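PDB 4OPC: conserved Archaeal protein from Sulfolobus acidocaldarius, which reduces the isoprenoid double bonds of digeranylgeranylglycerophospholipids to give saturated archaeal membrane lipids, using one bound FAD per subunit. Local coordinates for residues A[229-234]-A[244-249]; A[187-192]-A[260-265]; A[276-281]-A[332-337]. All blocks are in the same frame, centred on the assembly; numbering follows the deposited sequence.

Contact 1: residues A[229-234]-A[244-249]; sequences VGLGIQ and EYYKKY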
loop_
_atom_site.group_PDB
_atom_site.type_symbol
_atom_site.label_atom_id
_atom_site.label_comp_id
_atom_site.label_asym_id
_atom_site.label_seq_id
_atom_site.Cartn_x
_atom_site.Cartn_y
_atom_site.Cartn_z
ATOM N N VAL A 229 3.417 17.611 3.503
ATOM C CA VAL A 229 3.552 17.952 2.084
ATOM C C VAL A 229 4.640 17.083 1.466
ATOM O O VAL A 229 5.702 16.882 2.057
ATOM C CB VAL A 229 3.827 19.476 1.872
ATOM C CG1 VAL A 229 4.951 19.965 2.773
ATOM C CG2 VAL A 229 4.131 19.769 0.416
ATOM N N GLY A 230 4.380 16.529 0.293
ATOM C CA GLY A 230 5.350 15.637 -0.308
ATOM C C GLY A 230 5.059 15.320 -1.757
ATOM O O GLY A 230 4.163 15.900 -2.384
ATOM N N LEU A 231 5.833 14.384 -2.293
ATOM C CA LEU A 231 5.619 13.918 -3.654
ATOM C C LEU A 231 6.096 12.493 -3.822
ATOM O O LEU A 231 6.906 11.992 -3.040
ATOM C CB LEU A 231 6.317 14.823 -4.690
ATOM C CG LEU A 231 7.813 14.584 -4.893
ATOM C CD1 LEU A 231 8.264 15.171 -6.234
ATOM C CD2 LEU A 231 8.636 15.177 -3.751
ATOM N N GLY A 232 5.587 11.849 -4.861
ATOM C CA GLY A 232 6.048 10.540 -5.278
ATOM C C GLY A 232 6.400 10.615 -6.750
ATOM O O GLY A 232 5.733 11.327 -7.523
ATOM N N ILE A 233 7.457 9.912 -7.146
ATOM C CA ILE A 233 7.817 9.809 -8.561
ATOM C C ILE A 233 8.078 8.348 -8.893
ATOM O O ILE A 233 8.506 7.579 -8.031
ATOM C CB ILE A 233 9.037 10.678 -8.927
ATOM C CG1 ILE A 233 10.288 10.176 -8.232
ATOM C CG2 ILE A 233 8.795 12.145 -8.573
ATOM C CD1 ILE A 233 11.523 10.972 -8.582
ATOM N N GLN A 234 7.808 7.962 -10.134
ATOM C CA GLN A 234 7.981 6.576 -10.556
ATOM C C GLN A 234 9.448 6.161 -10.578
ATOM O O GLN A 234 10.308 6.884 -11.077
ATOM C CB GLN A 234 7.342 6.362 -11.929
ATOM C CG GLN A 234 7.455 4.925 -12.418
ATOM C CD GLN A 234 6.698 4.701 -13.695
ATOM O OE1 GLN A 234 6.493 5.630 -14.483
ATOM N NE2 GLN A 234 6.299 3.465 -13.934
ATOM N N GLU A 244 15.716 16.686 -4.815
ATOM C CA GLU A 244 15.912 17.854 -5.661
ATOM C C GLU A 244 14.590 18.310 -6.275
ATOM O O GLU A 244 14.345 19.506 -6.384
ATOM C CB GLU A 244 16.992 17.605 -6.718
ATOM C CG GLU A 244 18.412 17.539 -6.143
ATOM C CD GLU A 244 18.847 18.832 -5.455
ATOM O OE1 GLU A 244 18.547 19.934 -5.975
ATOM O OE2 GLU A 244 19.493 18.749 -4.387
ATOM N N TYR A 245 13.729 17.370 -6.656
ATOM C CA TYR A 245 12.380 17.740 -7.099
ATOM C C TYR A 245 11.658 18.484 -5.987
ATOM O O TYR A 245 11.014 19.506 -6.226
ATOM C CB TYR A 245 11.542 16.506 -7.449
ATOM C CG TYR A 245 11.753 15.941 -8.833
ATOM C CD1 TYR A 245 10.987 16.377 -9.906
ATOM C CD2 TYR A 245 12.700 14.950 -9.060
ATOM C CE1 TYR A 245 11.171 15.854 -11.181
ATOM C CE2 TYR A 245 12.885 14.415 -10.321
ATOM C CZ TYR A 245 12.120 14.871 -11.378
ATOM O OH TYR A 245 12.311 14.343 -12.633
ATOM N N TYR A 246 11.752 17.953 -4.772
ATOM C CA TYR A 246 11.078 18.563 -3.630
ATOM C C TYR A 246 11.542 19.999 -3.403
ATOM O O TYR A 246 10.724 20.909 -3.287
ATOM C CB TYR A 246 11.276 17.732 -2.355
ATOM C CG TYR A 246 10.533 18.286 -1.155
ATOM C CD1 TYR A 246 9.217 17.903 -0.885
ATOM C CD2 TYR A 246 11.145 19.188 -0.292
ATOM C CE1 TYR A 246 8.536 18.409 0.225
ATOM C CE2 TYR A 246 10.480 19.704 0.812
ATOM C CZ TYR A 246 9.178 19.312 1.066
ATOM O OH TYR A 246 8.525 19.841 2.158
ATOM N N LYS A 247 12.854 20.210 -3.347
ATOM C CA LYS A 247 13.388 21.548 -3.148
ATOM C C LYS A 247 12.972 22.511 -4.257
ATOM O O LYS A 247 12.662 23.676 -4.002
ATOM C CB LYS A 247 14.907 21.484 -3.056
ATOM C CG LYS A 247 15.426 20.881 -1.760
ATOM C CD LYS A 247 16.908 20.549 -1.866
ATOM C CE LYS A 247 17.704 21.721 -2.424
ATOM N NZ LYS A 247 19.134 21.355 -2.639
ATOM N N LYS A 248 12.959 22.021 -5.489
ATOM C CA LYS A 248 12.700 22.886 -6.633
ATOM C C LYS A 248 11.244 23.347 -6.698
ATOM O O LYS A 248 10.973 24.509 -7.013
ATOM C CB LYS A 248 13.084 22.178 -7.935
ATOM C CG LYS A 248 12.978 23.052 -9.175
ATOM C CD LYS A 248 13.470 22.314 -10.412
ATOM C CE LYS A 248 13.471 23.215 -11.638
ATOM N NZ LYS A 248 14.390 24.374 -11.475
ATOM N N TYR A 249 10.315 22.453 -6.373
ATOM C CA TYR A 249 8.901 22.735 -6.621
ATOM C C TYR A 249 8.036 22.946 -5.370
ATOM O O TYR A 249 6.850 23.226 -5.494
ATOM C CB TYR A 249 8.293 21.657 -7.524
ATOM C CG TYR A 249 8.960 21.584 -8.876
ATOM C CD1 TYR A 249 8.902 22.660 -9.748
ATOM C CD2 TYR A 249 9.653 20.447 -9.273
ATOM C CE1 TYR A 249 9.515 22.609 -10.987
ATOM C CE2 TYR A 249 10.270 20.382 -10.514
ATOM C CZ TYR A 249 10.195 21.470 -11.368
ATOM O OH TYR A 249 10.799 21.433 -12.607
#
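Leu231 reaches from strand 229-234 into helix 244-249 and divides its two methyl groups between neighbouring tyrosines. Leu231 CD1 meets CB of Tyr245 at 3.7 Å, the two side chains crossing at about a right angle, while Leu231 CD2 sits 3.9 Å from CB of Tyr246 and in the plane of that ring, at its edge. On one side of this centre, Ile233 lays CD1 obliquely against the ring of Tyr245, 4.1 Å from CE2. On the other, Tyr246 runs along the strand: with CG anti to the backbone N (chi1 -177°), the ring extends past Gly230, whose CA lies 4.3 Å from CE1, until OH comes 3.6 Å from CG1 of Val229. The strand and helix segments meet at 132°, their axes 9.0 Å apart at closest. Further out, Trp217 packs against the Tyr246 ring with the planes about 20° apart, Tyr187 meets it edge-to-face, and Glu189 is hydrogen-bonded to its hydroxyl; Pro213 and Pro240 also touch Tyr245. Helix 242-253 thus packs on strand 226-234 of the eight-stranded sheet in the geranylgeranyl reductase catalytic domain, a strand whose Gly232 touches the bound lipid. No hydrogen bond joins the two segments, so the helix is held to the sheet here by apolar contact, and the buried phenol of Tyr246 finds its polar partner on the adjacent strand.

Contact 2: residues A[187-192]-A[260-265]; sequences YREVLL and SKLLVK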
loop_
_atom_site.group_PDB
_atom_site.type_symbol
_atom_site.label_atom_id
_atom_site.label_comp_id
_atom_site.label_asym_id
_atom_site.label_seq_id
_atom_site.Cartn_x
_atom_site.Cartn_y
_atom_site.Cartn_z
ATOM N N TYR A 187 8.659 11.167 -0.814
ATOM C CA TYR A 187 9.349 11.944 0.198
ATOM C C TYR A 187 8.384 12.969 0.743
ATOM O O TYR A 187 7.594 13.537 -0.030
ATOM C CB TYR A 187 10.538 12.672 -0.439
ATOM C CG TYR A 187 11.217 13.635 0.501
ATOM C CD1 TYR A 187 12.143 13.189 1.432
ATOM C CD2 TYR A 187 10.922 14.995 0.470
ATOM C CE1 TYR A 187 12.746 14.060 2.298
ATOM C CE2 TYR A 187 11.525 15.872 1.343
ATOM C CZ TYR A 187 12.440 15.403 2.250
ATOM O OH TYR A 187 13.071 16.246 3.147
ATOM N N ARG A 188 8.430 13.224 2.044
ATOM C CA ARG A 188 7.557 14.232 2.626
ATOM C C ARG A 188 8.193 14.945 3.807
ATOM O O ARG A 188 9.100 14.417 4.470
ATOM C CB ARG A 188 6.226 13.609 3.073
ATOM C CG ARG A 188 6.311 12.618 4.255
ATOM C CD ARG A 188 6.228 13.338 5.621
ATOM N NE ARG A 188 6.198 12.436 6.768
ATOM C CZ ARG A 188 7.272 11.863 7.299
ATOM N NH1 ARG A 188 8.467 12.076 6.771
ATOM N NH2 ARG A 188 7.154 11.072 8.366
ATOM N N GLU A 189 7.673 16.136 4.092
ATOM C CA GLU A 189 7.979 16.857 5.317
ATOM C C GLU A 189 6.692 17.260 6.017
ATOM O O GLU A 189 5.648 17.385 5.381
ATOM C CB GLU A 189 8.845 18.096 5.026
ATOM C CG GLU A 189 10.090 17.756 4.242
ATOM C CD GLU A 189 10.998 18.928 3.975
ATOM O OE1 GLU A 189 10.533 20.093 4.037
ATOM O OE2 GLU A 189 12.188 18.677 3.690
ATOM N N VAL A 190 6.748 17.422 7.331
ATOM C CA VAL A 190 5.646 18.042 8.046
ATOM C C VAL A 190 6.117 19.408 8.524
ATOM O O VAL A 190 7.141 19.513 9.203
ATOM C CB VAL A 190 5.142 17.182 9.219
ATOM C CG1 VAL A 190 4.141 17.969 10.057
ATOM C CG2 VAL A 190 4.512 15.910 8.693
ATOM N N LEU A 191 5.377 20.450 8.145
ATOM C CA LEU A 191 5.750 21.827 8.442
ATOM C C LEU A 191 4.582 22.613 9.016
ATOM O O LEU A 191 3.422 22.328 8.722
ATOM C CB LEU A 191 6.221 22.517 7.157
ATOM C CG LEU A 191 7.480 21.942 6.506
ATOM C CD1 LEU A 191 7.276 21.810 5.016
ATOM C CD2 LEU A 191 8.679 22.827 6.799
ATOM N N LEU A 192 4.900 23.618 9.831
ATOM C CA LEU A 192 3.909 24.602 10.252
ATOM C C LEU A 192 3.682 25.607 9.127
ATOM O O LEU A 192 4.566 25.825 8.297
ATOM C CB LEU A 192 4.383 25.334 11.509
ATOM C CG LEU A 192 4.707 24.428 12.697
ATOM C CD1 LEU A 192 5.068 25.235 13.941
ATOM C CD2 LEU A 192 3.541 23.496 12.981
ATOM N N SER A 260 11.464 27.092 8.445
ATOM C CA SER A 260 12.267 27.042 9.663
ATOM C C SER A 260 11.578 26.220 10.756
ATOM O O SER A 260 12.182 25.949 11.791
ATOM C CB SER A 260 12.570 28.453 10.175
ATOM O OG SER A 260 11.476 28.989 10.897
ATOM N N LYS A 261 10.326 25.821 10.518
ATOM C CA LYS A 261 9.576 25.065 11.520
ATOM C C LYS A 261 9.138 23.698 10.999
ATOM O O LYS A 261 7.954 23.401 10.814
ATOM C CB LYS A 261 8.402 25.873 12.066
ATOM C CG LYS A 261 8.836 27.155 12.774
ATOM C CD LYS A 261 9.966 26.881 13.768
ATOM C CE LYS A 261 10.377 28.134 14.539
ATOM N NZ LYS A 261 10.968 29.194 13.680
ATOM N N LEU A 262 10.132 22.864 10.774
ATOM C CA LEU A 262 9.914 21.510 10.306
ATOM C C LEU A 262 9.788 20.528 11.492
ATOM O O LEU A 262 10.563 20.598 12.458
ATOM C CB LEU A 262 11.067 21.140 9.386
ATOM C CG LEU A 262 11.042 19.786 8.692
ATOM C CD1 LEU A 262 11.665 19.914 7.311
ATOM C CD2 LEU A 262 11.787 18.760 9.526
ATOM N N LEU A 263 8.803 19.633 11.435
ATOM C CA LEU A 263 8.592 18.645 12.500
ATOM C C LEU A 263 9.152 17.263 12.155
ATOM O O LEU A 263 9.550 16.514 13.046
ATOM C CB LEU A 263 7.108 18.517 12.871
ATOM C CG LEU A 263 6.414 19.629 13.674
ATOM C CD1 LEU A 263 5.987 20.772 12.797
ATOM C CD2 LEU A 263 5.215 19.060 14.420
ATOM N N VAL A 264 9.168 16.923 10.870
ATOM C CA VAL A 264 9.682 15.632 10.426
ATOM C C VAL A 264 9.998 15.695 8.931
ATOM O O VAL A 264 9.411 16.490 8.200
ATOM C CB VAL A 264 8.664 14.496 10.710
ATOM C CG1 VAL A 264 7.591 14.450 9.646
ATOM C CG2 VAL A 264 9.361 13.140 10.821
ATOM N N LYS A 265 10.932 14.868 8.480
ATOM C CA LYS A 265 11.280 14.794 7.066
ATOM C C LYS A 265 11.840 13.417 6.722
ATOM O O LYS A 265 12.533 12.782 7.538
ATOM C CB LYS A 265 12.295 15.880 6.714
ATOM C CG LYS A 265 13.597 15.737 7.475
ATOM C CD LYS A 265 14.489 16.959 7.338
ATOM C CE LYS A 265 14.910 17.189 5.901
ATOM N NZ LYS A 265 15.986 18.230 5.827
HETATM O O HOH W 1 10.521 10.740 8.266
#
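Lys261 and Leu192 meet at the start of the pairing, where Leu192 N donates to Lys261 O over 3.2 Å and CD1 of the leucine rests beside CB of the lysine. Leu262 follows, turned to the same face as Leu191 and Glu189: its CB packs on Leu191 CD2, while CD1 lies 3.5 Å from Glu189 OE1. Leu263 gives the straightest bond, N to Val190 O at 2.8 Å and 176°, and its CD1 touches Leu192 CD2. Val264 O accepts from Val190 N at 3.0 Å. With chi1 of 81° placing Val264 CG1 between the backbone N and the carbonyl carbon, that methyl sits 3.5 Å above the centre of the Arg188 guanidinium. Lys265 ends the run, lying alongside Tyr187 and Glu189, with CE 3.4 Å from Tyr187 OH. Tyr187 OH donates to the anti lone pair of Glu189 OE2 over 2.6 Å. Replacing Glu189 with an alanine would probably leave the hydroxyls of Tyr187 and Tyr246 without the carboxylate they share and open a gap beside Leu262. The pairing adds 261-271 outside strand 183-193, whose Tyr187 touches the flavin, and Leu263 and Val264 opposite Val190 are consistent with a classic beta bulge in this edge strand.

Contact 3: residues A[276-281]-A[332-337]; sequences LYTMAW and DMNICY
Asn334 turns the flat end of its side chain toward the 276-281 loop and grips it with both amide atoms. Asn334 OD1 accepts from Met279 N at 2.8 Å, nearly straight at 174°, with the donor in the carbonyl plane and on a lone pair. Asn334 ND2 gives a proton to Thr278 OG1 at 2.9 Å, the hydroxyl lying close to the amide plane. Both bonds therefore fix the rotation of the amide. Thr278 OG1, set anti to the backbone nitrogen of its own residue, also donates to Ala280 O over 2.7 Å, so one hydroxyl ties the helix side chain to the turn of the loop. A water 3.0 Å from Asn334 OD1 lies between this oxygen and Leu276 O.

Beside this polar grip, Met279 points at the helix and crosses Tyr337 obliquely. Its CE stands over one face of the ring, offset toward the rim and 15° off the normal through the centroid, a CH-pi contact. Met279 SD approaches more obliquely and reaches Tyr337 CD2 at 3.6 Å, making a Met-aromatic contact as well. The bend at chi3 (82°) turns Met279 CE back so that the same methyl also meets CE of Met333 at 3.6 Å. Met333 comes across from the preceding turn of the helix, with its CB facing the methyl of Ala280.

Around these, Tyr337 OH is hydrogen-bonded to Gln345, and Met333 packs on Cys311 and Ala315 of helix 302-322, to which Cys336 is joined by the disulfide with Cys311. The arrangement is a buried junction where the start of helix 332-357 closes on the loop leading into edge strand 280-281 of the Rossmann-type FAD-binding sheet.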
loop_
_atom_site.group_PDB
_atom_site.type_symbol
_atom_site.label_atom_id
_atom_site.label_comp_id
_atom_site.label_asym_id
_atom_site.label_seq_id
_atom_site.Cartn_x
_atom_site.Cartn_y
_atom_site.Cartn_z
ATOM N N LEU A 276 1.480 -9.576 -4.466
ATOM C CA LEU A 276 2.230 -10.800 -4.725
ATOM C C LEU A 276 1.282 -11.842 -5.295
ATOM O O LEU A 276 0.182 -12.016 -4.774
ATOM C CB LEU A 276 2.765 -11.360 -3.408
ATOM C CG LEU A 276 4.152 -11.069 -2.848
ATOM C CD1 LEU A 276 4.437 -12.082 -1.735
ATOM C CD2 LEU A 276 5.245 -11.092 -3.897
ATOM N N TYR A 277 1.697 -12.532 -6.355
ATOM C CA TYR A 277 0.825 -13.508 -7.002
ATOM C C TYR A 277 0.280 -14.538 -6.021
ATOM O O TYR A 277 -0.895 -14.903 -6.097
ATOM C CB TYR A 277 1.531 -14.185 -8.169
ATOM C CG TYR A 277 1.588 -13.330 -9.409
ATOM C CD1 TYR A 277 0.434 -12.756 -9.928
ATOM C CD2 TYR A 277 2.790 -13.080 -10.054
ATOM C CE1 TYR A 277 0.476 -11.983 -11.078
ATOM C CE2 TYR A 277 2.837 -12.300 -11.205
ATOM C CZ TYR A 277 1.678 -11.755 -11.693
ATOM O OH TYR A 277 1.708 -10.978 -12.837
ATOM N N THR A 278 1.132 -14.998 -5.104
ATOM C CA THR A 278 0.636 -15.646 -3.897
ATOM C C THR A 278 1.223 -14.982 -2.665
ATOM O O THR A 278 2.428 -14.695 -2.608
ATOM C CB THR A 278 0.882 -17.171 -3.852
ATOM O OG1 THR A 278 0.388 -17.669 -2.602
ATOM C CG2 THR A 278 2.366 -17.506 -3.962
ATOM N N MET A 279 0.362 -14.748 -1.681
ATOM C CA MET A 279 0.757 -14.184 -0.397
ATOM C C MET A 279 0.870 -15.289 0.645
ATOM O O MET A 279 1.074 -15.016 1.830
ATOM C CB MET A 279 -0.254 -13.117 0.044
ATOM C CG MET A 279 -0.297 -11.942 -0.941
ATOM S SD MET A 279 -1.734 -10.863 -0.713
ATOM C CE MET A 279 -1.178 -9.829 0.623
ATOM N N ALA A 280 0.777 -16.543 0.201
ATOM C CA ALA A 280 0.871 -17.701 1.098
ATOM C C ALA A 280 1.774 -18.772 0.512
ATOM O O ALA A 280 1.725 -19.042 -0.691
ATOM C CB ALA A 280 -0.516 -18.291 1.355
ATOM N N TRP A 281 2.568 -19.410 1.364
ATOM C CA TRP A 281 3.295 -20.603 0.976
ATOM C C TRP A 281 3.427 -21.480 2.223
ATOM O O TRP A 281 2.808 -21.197 3.252
ATOM C CB TRP A 281 4.647 -20.213 0.383
ATOM C CG TRP A 281 5.275 -21.293 -0.416
ATOM C CD1 TRP A 281 6.402 -21.999 -0.101
ATOM C CD2 TRP A 281 4.805 -21.813 -1.658
ATOM N NE1 TRP A 281 6.667 -22.924 -1.079
ATOM C CE2 TRP A 281 5.699 -22.837 -2.045
ATOM C CE3 TRP A 281 3.714 -21.521 -2.479
ATOM C CZ2 TRP A 281 5.538 -23.558 -3.221
ATOM C CZ3 TRP A 281 3.554 -22.247 -3.655
ATOM C CH2 TRP A 281 4.463 -23.254 -4.010
ATOM N N ASP A 332 -6.414 -19.591 1.937
ATOM C CA ASP A 332 -7.510 -18.654 2.180
ATOM C C ASP A 332 -7.014 -17.223 2.316
ATOM O O ASP A 332 -7.776 -16.275 2.127
ATOM C CB ASP A 332 -8.299 -19.038 3.431
ATOM C CG ASP A 332 -9.289 -20.150 3.177
ATOM O OD1 ASP A 332 -9.567 -20.446 1.996
ATOM O OD2 ASP A 332 -9.798 -20.716 4.163
ATOM N N MET A 333 -5.738 -17.066 2.651
ATOM C CA MET A 333 -5.128 -15.740 2.690
ATOM C C MET A 333 -5.333 -15.061 1.340
ATOM O O MET A 333 -5.767 -13.906 1.264
ATOM C CB MET A 333 -3.631 -15.832 2.985
ATOM C CG MET A 333 -2.886 -14.522 2.770
ATOM S SD MET A 333 -3.419 -13.260 3.948
ATOM C CE MET A 333 -2.789 -11.777 3.174
ATOM N N ASN A 334 -5.024 -15.795 0.278
ATOM C CA ASN A 334 -5.145 -15.273 -1.076
ATOM C C ASN A 334 -6.594 -15.015 -1.440
ATOM O O ASN A 334 -6.923 -13.963 -1.978
ATOM C CB ASN A 334 -4.556 -16.256 -2.076
ATOM C CG ASN A 334 -3.053 -16.319 -2.016
ATOM O OD1 ASN A 334 -2.388 -15.295 -1.927
ATOM N ND2 ASN A 334 -2.509 -17.524 -2.074
ATOM N N ILE A 335 -7.460 -15.981 -1.156
ATOM C CA ILE A 335 -8.872 -15.834 -1.501
ATOM C C ILE A 335 -9.480 -14.605 -0.819
ATOM O O ILE A 335 -10.131 -13.773 -1.468
ATOM C CB ILE A 335 -9.672 -17.077 -1.105
ATOM C CG1 ILE A 335 -9.061 -18.346 -1.719
ATOM C CG2 ILE A 335 -11.138 -16.902 -1.495
ATOM C CD1 ILE A 335 -8.868 -18.275 -3.210
ATOM N N CYS A 336 -9.244 -14.485 0.483
ATOM C CA CYS A 336 -9.742 -13.357 1.271
ATOM C C CYS A 336 -9.185 -12.043 0.745
ATOM O O CYS A 336 -9.947 -11.105 0.467
ATOM C CB CYS A 336 -9.358 -13.539 2.751
ATOM S SG CYS A 336 -9.634 -12.107 3.889
ATOM N N TYR A 337 -7.866 -11.963 0.575
ATOM C CA TYR A 337 -7.274 -10.690 0.171
ATOM C C TYR A 337 -7.675 -10.257 -1.234
ATOM O O TYR A 337 -7.971 -9.078 -1.450
ATOM C CB TYR A 337 -5.745 -10.672 0.327
ATOM C CG TYR A 337 -5.241 -9.289 0.062
ATOM C CD1 TYR A 337 -5.354 -8.294 1.028
ATOM C CD2 TYR A 337 -4.741 -8.933 -1.182
ATOM C CE1 TYR A 337 -4.943 -6.997 0.767
ATOM C CE2 TYR A 337 -4.333 -7.638 -1.444
ATOM C CZ TYR A 337 -4.444 -6.674 -0.464
ATOM O OH TYR A 337 -4.068 -5.376 -0.702
HETATM O O HOH W 2 -2.518 -12.691 -3.506
#

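In the fold
Contacts 1 and 2 belong to one eight-stranded mixed sheet, in which strands 226-234 and 183-193 are neighbours and 261-271 follows at the edge. Their centres are 13 Å apart and they touch, forming one continuous region of the catalytic domain near flavin and lipid; the chain between the two segments of contact 2 contains both segments of contact 1. Contact 3 comes later in sequence and lies across the molecule, its centre about 34 Å from that of contact 1 and 37 Å from that of contact 2, with nearest atoms about 15 and 21 Å away. It stands apart, joining helix 332-357 to the edge of the six-stranded FAD-binding sheet of this monomer.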